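Local atomic coordinates of serine protease (Arthrobacter nicotinovorans, PDB entry 3WY8), a protein that probably hydrolyses peptide bonds in proteins as a secreted, trypsin-like serine protease with keratinolytic activity. Residues 3-8 against 126-131; 187-192 against 198-203. All coordinates share one frame; numbering follows the deposited sequence.

From the N terminus, the first residues run along strand 142-150, and interaction 1 sets them against strand 124-129, joining 3-8 to 126-131. It closes a long loop of 117 residues that contains the whole six-stranded barrel of 11-18 to 94-98, so the start of the chain is held on the other, seven-stranded sheet. Interaction 2 comes later and closes a short loop, with five residues between 187-192 and 198-203. The two contacts follow one another without nesting or crossing. Both reach the second sheet, and they meet where S127 OG of interaction 1 lies 2.6 Å from N189 OD1 of interaction 2, a probable hydrogen bond.

Interaction 1 (3-8 against 126-131); sequences QSETPV and KSFGYP
K126 reaches across from its strand to the N-terminal segment with its aliphatic chain fully extended, CG anti to the backbone N (chi1 -172°), which carries the ammonium group to E5. K126 NZ forms a salt bridge with E5 OE2 at 2.9 Å, arriving on the syn side of the carboxylate but 32° out of its plane. The same OE2 is hydrogen-bonded to S143 OG on the neighbouring strand 142-150, so one oxygen is gripped twice. K126 NZ also donates to a water at 2.8 Å, which takes a weak bond from Q3 NE2; the amide and the ammonium, both donors, are thus joined through solvent. Two residues on, the bent chain of E5 comes obliquely to one corner of the F128 ring. F128 CE1 is 3.7 Å from E5 CG, and carboxylate and ring planes stand 58° apart. An alanine in place of E5 would probably leave the K126 ammonium without its carboxylate mate and uncover the CE1 corner of the F128 ring. Further on, past G129, Y130 meets V8 only through water: V8 N donates to it at 2.8 Å, and the water donates to Y130 OH. With the backbone of Q3 bonded to S143 and that of E5 to L141, just ahead of strand 142-150, the contact fastens the N-terminal segment across the C-terminal beta-barrel domain of a chymotrypsin-like fold.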
ATOM      1  N   GLN A   3     -13.026 -10.417  -5.050  1.00 21.35           N
ATOM      2  CA  GLN A   3     -14.291  -9.702  -5.226  1.00 21.60           C
ATOM      3  C   GLN A   3     -14.140  -8.228  -5.572  1.00 21.01           C
ATOM      4  O   GLN A   3     -13.087  -7.621  -5.342  1.00 20.68           O
ATOM      5  CB  GLN A   3     -15.224  -9.900  -4.020  1.00 22.54           C
ATOM      6  CG  GLN A   3     -14.637  -9.561  -2.669  1.00 24.26           C
ATOM      7  CD  GLN A   3     -15.418 -10.168  -1.500  1.00 26.93           C
ATOM      8  OE1 GLN A   3     -16.644 -10.238  -1.521  1.00 29.14           O
ATOM      9  NE2 GLN A   3     -14.699 -10.593  -0.472  1.00 28.10           N
ATOM     10  N   SER A   4     -15.203  -7.673  -6.146  1.00 20.11           N
ATOM     11  CA  SER A   4     -15.323  -6.240  -6.344  1.00 19.89           C
ATOM     12  C   SER A   4     -15.820  -5.610  -5.050  1.00 19.65           C
ATOM     13  O   SER A   4     -16.610  -6.216  -4.320  1.00 20.33           O
ATOM     14  CB  SER A   4     -16.289  -5.941  -7.491  1.00 19.70           C
ATOM     15  OG  SER A   4     -15.803  -6.468  -8.715  1.00 19.92           O
ATOM     16  N   GLU A   5     -15.349  -4.399  -4.775  1.00 19.18           N
ATOM     17  CA  GLU A   5     -15.623  -3.707  -3.519  1.00 19.08           C
ATOM     18  C   GLU A   5     -16.142  -2.296  -3.765  1.00 18.86           C
ATOM     19  O   GLU A   5     -15.641  -1.593  -4.647  1.00 18.46           O
ATOM     20  CB  GLU A   5     -14.336  -3.612  -2.688  1.00 19.08           C
ATOM     21  CG  GLU A   5     -13.747  -4.952  -2.258  1.00 19.73           C
ATOM     22  CD  GLU A   5     -14.536  -5.622  -1.141  1.00 20.55           C
ATOM     23  OE1 GLU A   5     -15.390  -4.958  -0.510  1.00 22.11           O
ATOM     24  OE2 GLU A   5     -14.297  -6.818  -0.894  1.00 20.33           O
ATOM     25  N   THR A   6     -17.140  -1.870  -2.991  1.00 19.20           N
ATOM     26  CA  THR A   6     -17.520  -0.458  -3.014  1.00 19.66           C
ATOM     27  C   THR A   6     -16.371   0.337  -2.409  1.00 19.45           C
ATOM     28  O   THR A   6     -15.626  -0.202  -1.580  1.00 19.24           O
ATOM     29  CB  THR A   6     -18.819  -0.147  -2.236  1.00 20.07           C
ATOM     30  OG1 THR A   6     -18.713  -0.647  -0.899  1.00 21.36           O
ATOM     31  CG2 THR A   6     -20.007  -0.762  -2.926  1.00 20.63           C
ATOM     32  N   PRO A   7     -16.215   1.608  -2.825  1.00 19.55           N
ATOM     33  CA  PRO A   7     -15.108   2.417  -2.327  1.00 19.49           C
ATOM     34  C   PRO A   7     -15.063   2.456  -0.802  1.00 19.26           C
ATOM     35  O   PRO A   7     -16.107   2.496  -0.140  1.00 19.44           O
ATOM     36  CB  PRO A   7     -15.415   3.808  -2.885  1.00 19.72           C
ATOM     37  CG  PRO A   7     -16.200   3.539  -4.124  1.00 19.88           C
ATOM     38  CD  PRO A   7     -17.049   2.361  -3.783  1.00 19.52           C
ATOM     39  N   VAL A   8     -13.852   2.417  -0.263  1.00 18.93           N
ATOM     40  CA  VAL A   8     -13.635   2.488   1.172  1.00 18.74           C
ATOM     41  C   VAL A   8     -12.929   3.809   1.422  1.00 18.79           C
ATOM     42  O   VAL A   8     -11.921   4.117   0.779  1.00 18.68           O
ATOM     43  CB  VAL A   8     -12.791   1.289   1.673  1.00 18.44           C
ATOM     44  CG1 VAL A   8     -12.380   1.462   3.143  1.00 18.59           C
ATOM     45  CG2 VAL A   8     -13.557  -0.026   1.476  1.00 18.43           C
ATOM     46  N   LYS A 126      -7.417  -9.872   4.440  1.00 16.57           N
ATOM     47  CA  LYS A 126      -8.136  -9.380   3.274  1.00 16.77           C
ATOM     48  C   LYS A 126      -7.340  -8.199   2.720  1.00 16.80           C
ATOM     49  O   LYS A 126      -7.076  -7.235   3.437  1.00 16.81           O
ATOM     50  CB  LYS A 126      -9.569  -8.976   3.626  1.00 16.62           C
ATOM     51  CG  LYS A 126     -10.421  -8.628   2.395  1.00 18.09           C
ATOM     52  CD  LYS A 126     -11.880  -8.388   2.758  1.00 19.81           C
ATOM     53  CE  LYS A 126     -12.698  -8.075   1.513  1.00 21.00           C
ATOM     54  NZ  LYS A 126     -14.167  -7.974   1.773  1.00 22.45           N
ATOM     55  N   SER A 127      -6.932  -8.312   1.459  1.00 16.92           N
ATOM     56  CA  SER A 127      -6.120  -7.297   0.793  1.00 17.16           C
ATOM     57  C   SER A 127      -6.945  -6.529  -0.225  1.00 16.83           C
ATOM     58  O   SER A 127      -7.784  -7.105  -0.910  1.00 16.78           O
ATOM     59  CB  SER A 127      -4.921  -7.945   0.099  1.00 17.45           C
ATOM     60  OG  SER A 127      -4.344  -7.069  -0.864  1.00 19.58           O
ATOM     61  N   PHE A 128      -6.688  -5.231  -0.320  1.00 16.32           N
ATOM     62  CA  PHE A 128      -7.416  -4.353  -1.228  1.00 16.29           C
ATOM     63  C   PHE A 128      -6.479  -3.665  -2.202  1.00 16.02           C
ATOM     64  O   PHE A 128      -5.306  -3.477  -1.908  1.00 16.51           O
ATOM     65  CB  PHE A 128      -8.158  -3.289  -0.427  1.00 16.13           C
ATOM     66  CG  PHE A 128      -9.300  -3.824   0.383  1.00 16.25           C
ATOM     67  CD1 PHE A 128     -10.613  -3.653  -0.056  1.00 16.36           C
ATOM     68  CD2 PHE A 128      -9.073  -4.480   1.591  1.00 17.27           C
ATOM     69  CE1 PHE A 128     -11.687  -4.136   0.698  1.00 16.36           C
ATOM     70  CE2 PHE A 128     -10.138  -4.974   2.350  1.00 16.85           C
ATOM     71  CZ  PHE A 128     -11.446  -4.802   1.898  1.00 17.53           C
ATOM     72  N   GLY A 129      -6.999  -3.279  -3.361  1.00 16.02           N
ATOM     73  CA  GLY A 129      -6.211  -2.494  -4.303  1.00 15.61           C
ATOM     74  C   GLY A 129      -6.988  -2.038  -5.517  1.00 15.71           C
ATOM     75  O   GLY A 129      -8.160  -2.386  -5.686  1.00 15.13           O
ATOM     76  N   TYR A 130      -6.311  -1.254  -6.350  1.00 15.14           N
ATOM     77  CA  TYR A 130      -6.832  -0.798  -7.627  1.00 15.35           C
ATOM     78  C   TYR A 130      -6.023  -1.436  -8.763  1.00 15.37           C
ATOM     79  O   TYR A 130      -5.195  -0.764  -9.390  1.00 15.64           O
ATOM     80  CB  TYR A 130      -6.756   0.729  -7.707  1.00 15.29           C
ATOM     81  CG  TYR A 130      -7.805   1.437  -6.893  1.00 16.11           C
ATOM     82  CD1 TYR A 130      -9.031   1.777  -7.458  1.00 15.58           C
ATOM     83  CD2 TYR A 130      -7.575   1.768  -5.554  1.00 16.16           C
ATOM     84  CE1 TYR A 130     -10.008   2.426  -6.704  1.00 16.70           C
ATOM     85  CE2 TYR A 130      -8.544   2.422  -4.796  1.00 15.94           C
ATOM     86  CZ  TYR A 130      -9.754   2.745  -5.378  1.00 16.20           C
ATOM     87  OH  TYR A 130     -10.719   3.391  -4.638  1.00 17.55           O
ATOM     88  N   PRO A 131      -6.256  -2.738  -9.037  1.00 15.74           N
ATOM     89  CA  PRO A 131      -5.498  -3.373 -10.114  1.00 15.76           C
ATOM     90  C   PRO A 131      -5.794  -2.704 -11.453  1.00 16.38           C
ATOM     91  O   PRO A 131      -6.954  -2.378 -11.737  1.00 16.00           O
ATOM     92  CB  PRO A 131      -5.993  -4.824 -10.096  1.00 15.67           C
ATOM     93  CG  PRO A 131      -7.331  -4.776  -9.442  1.00 15.34           C
ATOM     94  CD  PRO A 131      -7.245  -3.657  -8.439  1.00 15.57           C
TER
HETATM   95  O   HOH W   1     -15.039 -10.335   2.937  1.00 39.80           O
HETATM   96  O   HOH W   2     -11.573   2.919  -1.896  1.00 16.24           O

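Interaction 2 (187-192 against 198-203); sequences SVNSYG and STMYGP
Y201 and Y191, which bury the most surface here, meet through both backbone and side chain. The Y191 ring lies under Y201 CB, which sits 3.5 Å from the ring centroid and 14° off its normal, a CH-pi contact over the face. The two rings are nearly parallel, 12° apart, but slid so far that they barely overlap, with centroids 5.0 Å from each other. Y191 takes up this place because its CG lies between the backbone N and the carbonyl carbon (chi1 71°), which swings the ring across toward Y201. Its hydroxyl is held by D151 and T159, fixing the far end.

Along the backbones, Y201 N donates to Y191 O at 2.8 Å. Y201 O in turn accepts two bonds, from S190 N at 2.8 Å and from Y191 N at 3.2 Å, and this convergence of two successive N-H groups on one carbonyl is what makes the bulge. M200, bent at chi2 and chi3, lays its CG against N189 OD1 and its SD 3.7 Å from N189 CB. That amide is itself pinned by S127, W175 and S170. Further along, S187 OG donates to P203 O at 2.7 Å.

S190 and Y191 together facing Y201 form a classic beta bulge in an antiparallel pairing. S190 OG bonds to D92, the acid of a probable Ser-His-Asp triad with H43 and S171, so the bulge borders what is probably the active site of this chymotrypsin-like fold.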
ATOM      1  N   SER A 187       0.329  -5.490   6.291  1.00 15.24           N
ATOM      2  CA  SER A 187       1.222  -5.617   5.128  1.00 15.11           C
ATOM      3  C   SER A 187       0.690  -4.787   3.960  1.00 14.88           C
ATOM      4  O   SER A 187      -0.315  -4.082   4.101  1.00 14.61           O
ATOM      5  CB  SER A 187       1.417  -7.083   4.714  1.00 15.14           C
ATOM      6  OG  SER A 187       2.487  -7.202   3.785  1.00 15.84           O
ATOM      7  N   VAL A 188       1.385  -4.857   2.824  1.00 14.86           N
ATOM      8  CA  VAL A 188       0.947  -4.240   1.568  1.00 15.21           C
ATOM      9  C   VAL A 188       1.160  -5.213   0.414  1.00 15.48           C
ATOM     10  O   VAL A 188       1.992  -6.110   0.503  1.00 15.49           O
ATOM     11  CB  VAL A 188       1.715  -2.927   1.245  1.00 15.14           C
ATOM     12  CG1 VAL A 188       1.389  -1.839   2.257  1.00 15.18           C
ATOM     13  CG2 VAL A 188       3.226  -3.171   1.174  1.00 15.11           C
ATOM     14  N   ASN A 189       0.405  -5.038  -0.668  1.00 15.55           N
ATOM     15  CA  ASN A 189       0.684  -5.755  -1.912  1.00 15.41           C
ATOM     16  C   ASN A 189       2.054  -5.360  -2.468  1.00 15.79           C
ATOM     17  O   ASN A 189       2.315  -4.178  -2.701  1.00 15.82           O
ATOM     18  CB  ASN A 189      -0.396  -5.454  -2.954  1.00 15.65           C
ATOM     19  CG  ASN A 189      -1.778  -5.880  -2.506  1.00 15.25           C
ATOM     20  OD1 ASN A 189      -1.952  -6.937  -1.900  1.00 16.84           O
ATOM     21  ND2 ASN A 189      -2.779  -5.058  -2.818  1.00 15.15           N
ATOM     22  N   SER A 190       2.928  -6.344  -2.676  1.00 15.90           N
ATOM     23  CA  SER A 190       4.295  -6.054  -3.121  1.00 16.39           C
ATOM     24  C   SER A 190       4.677  -6.688  -4.457  1.00 16.69           C
ATOM     25  O   SER A 190       5.128  -5.994  -5.376  1.00 16.97           O
ATOM     26  CB  SER A 190       5.308  -6.450  -2.038  1.00 16.47           C
ATOM     27  OG  SER A 190       6.638  -6.360  -2.533  1.00 17.02           O
ATOM     28  N   TYR A 191       4.518  -8.002  -4.568  1.00 17.25           N
ATOM     29  CA  TYR A 191       4.893  -8.687  -5.797  1.00 17.89           C
ATOM     30  C   TYR A 191       4.100  -9.957  -6.054  1.00 18.49           C
ATOM     31  O   TYR A 191       3.494 -10.532  -5.147  1.00 18.52           O
ATOM     32  CB  TYR A 191       6.406  -8.991  -5.827  1.00 17.48           C
ATOM     33  CG  TYR A 191       6.874 -10.068  -4.861  1.00 17.42           C
ATOM     34  CD1 TYR A 191       6.912 -11.413  -5.242  1.00 17.13           C
ATOM     35  CD2 TYR A 191       7.298  -9.736  -3.573  1.00 17.83           C
ATOM     36  CE1 TYR A 191       7.349 -12.403  -4.355  1.00 17.03           C
ATOM     37  CE2 TYR A 191       7.742 -10.717  -2.683  1.00 17.24           C
ATOM     38  CZ  TYR A 191       7.762 -12.042  -3.081  1.00 16.92           C
ATOM     39  OH  TYR A 191       8.190 -13.013  -2.209  1.00 18.08           O
ATOM     40  N   GLY A 192       4.125 -10.379  -7.314  1.00 19.59           N
ATOM     41  CA  GLY A 192       3.649 -11.695  -7.707  1.00 20.70           C
ATOM     42  C   GLY A 192       4.641 -12.284  -8.688  1.00 21.73           C
ATOM     43  O   GLY A 192       5.555 -11.597  -9.150  1.00 22.09           O
ATOM     44  N   SER A 198      -1.377 -15.985  -9.530  1.00 23.51           N
ATOM     45  CA  SER A 198      -2.536 -16.315  -8.706  1.00 22.63           C
ATOM     46  C   SER A 198      -2.241 -16.187  -7.204  1.00 21.41           C
ATOM     47  O   SER A 198      -3.077 -16.537  -6.369  1.00 20.95           O
ATOM     48  CB  SER A 198      -3.039 -17.720  -9.041  1.00 22.85           C
ATOM     49  OG  SER A 198      -2.021 -18.676  -8.809  1.00 24.81           O
ATOM     50  N   THR A 199      -1.054 -15.677  -6.877  1.00 20.25           N
ATOM     51  CA  THR A 199      -0.672 -15.386  -5.489  1.00 19.40           C
ATOM     52  C   THR A 199      -0.096 -13.972  -5.398  1.00 18.70           C
ATOM     53  O   THR A 199       0.680 -13.560  -6.260  1.00 18.67           O
ATOM     54  CB  THR A 199       0.373 -16.410  -4.969  1.00 19.59           C
ATOM     55  OG1 THR A 199      -0.162 -17.735  -5.077  1.00 20.21           O
ATOM     56  CG2 THR A 199       0.732 -16.141  -3.512  1.00 19.40           C
ATOM     57  N   MET A 200      -0.510 -13.226  -4.373  1.00 17.72           N
ATOM     58  CA  MET A 200       0.060 -11.911  -4.082  1.00 17.20           C
ATOM     59  C   MET A 200       0.934 -12.006  -2.836  1.00 17.02           C
ATOM     60  O   MET A 200       0.498 -12.526  -1.817  1.00 16.35           O
ATOM     61  CB  MET A 200      -1.050 -10.884  -3.841  1.00 17.29           C
ATOM     62  CG  MET A 200      -0.546  -9.506  -3.421  1.00 17.20           C
ATOM     63  SD  MET A 200       0.211  -8.644  -4.793  1.00 19.11           S
ATOM     64  CE  MET A 200      -1.260  -8.180  -5.715  1.00 18.74           C
ATOM     65  N   TYR A 201       2.155 -11.486  -2.928  1.00 16.96           N
ATOM     66  CA  TYR A 201       3.069 -11.457  -1.791  1.00 17.27           C
ATOM     67  C   TYR A 201       3.185 -10.071  -1.184  1.00 17.24           C
ATOM     68  O   TYR A 201       3.174  -9.064  -1.897  1.00 17.34           O
ATOM     69  CB  TYR A 201       4.450 -11.977  -2.190  1.00 17.13           C
ATOM     70  CG  TYR A 201       4.437 -13.458  -2.427  1.00 17.88           C
ATOM     71  CD1 TYR A 201       4.607 -14.345  -1.365  1.00 18.41           C
ATOM     72  CD2 TYR A 201       4.215 -13.977  -3.701  1.00 18.43           C
ATOM     73  CE1 TYR A 201       4.562 -15.715  -1.566  1.00 19.99           C
ATOM     74  CE2 TYR A 201       4.181 -15.354  -3.915  1.00 19.37           C
ATOM     75  CZ  TYR A 201       4.353 -16.210  -2.839  1.00 20.15           C
ATOM     76  OH  TYR A 201       4.319 -17.574  -3.027  1.00 22.09           O
ATOM     77  N   GLY A 202       3.284 -10.044   0.144  1.00 17.08           N
ATOM     78  CA  GLY A 202       3.489  -8.817   0.903  1.00 17.03           C
ATOM     79  C   GLY A 202       4.569  -9.009   1.949  1.00 16.75           C
ATOM     80  O   GLY A 202       4.707 -10.106   2.506  1.00 17.27           O
ATOM     81  N   PRO A 203       5.341  -7.947   2.239  1.00 16.80           N
ATOM     82  CA  PRO A 203       6.438  -8.076   3.199  1.00 16.60           C
ATOM     83  C   PRO A 203       5.962  -8.223   4.644  1.00 16.60           C
ATOM     84  O   PRO A 203       4.867  -7.770   5.005  1.00 16.56           O
ATOM     85  CB  PRO A 203       7.195  -6.755   3.043  1.00 16.38           C
ATOM     86  CG  PRO A 203       6.163  -5.797   2.589  1.00 17.04           C
ATOM     87  CD  PRO A 203       5.270  -6.589   1.675  1.00 16.68           C
TER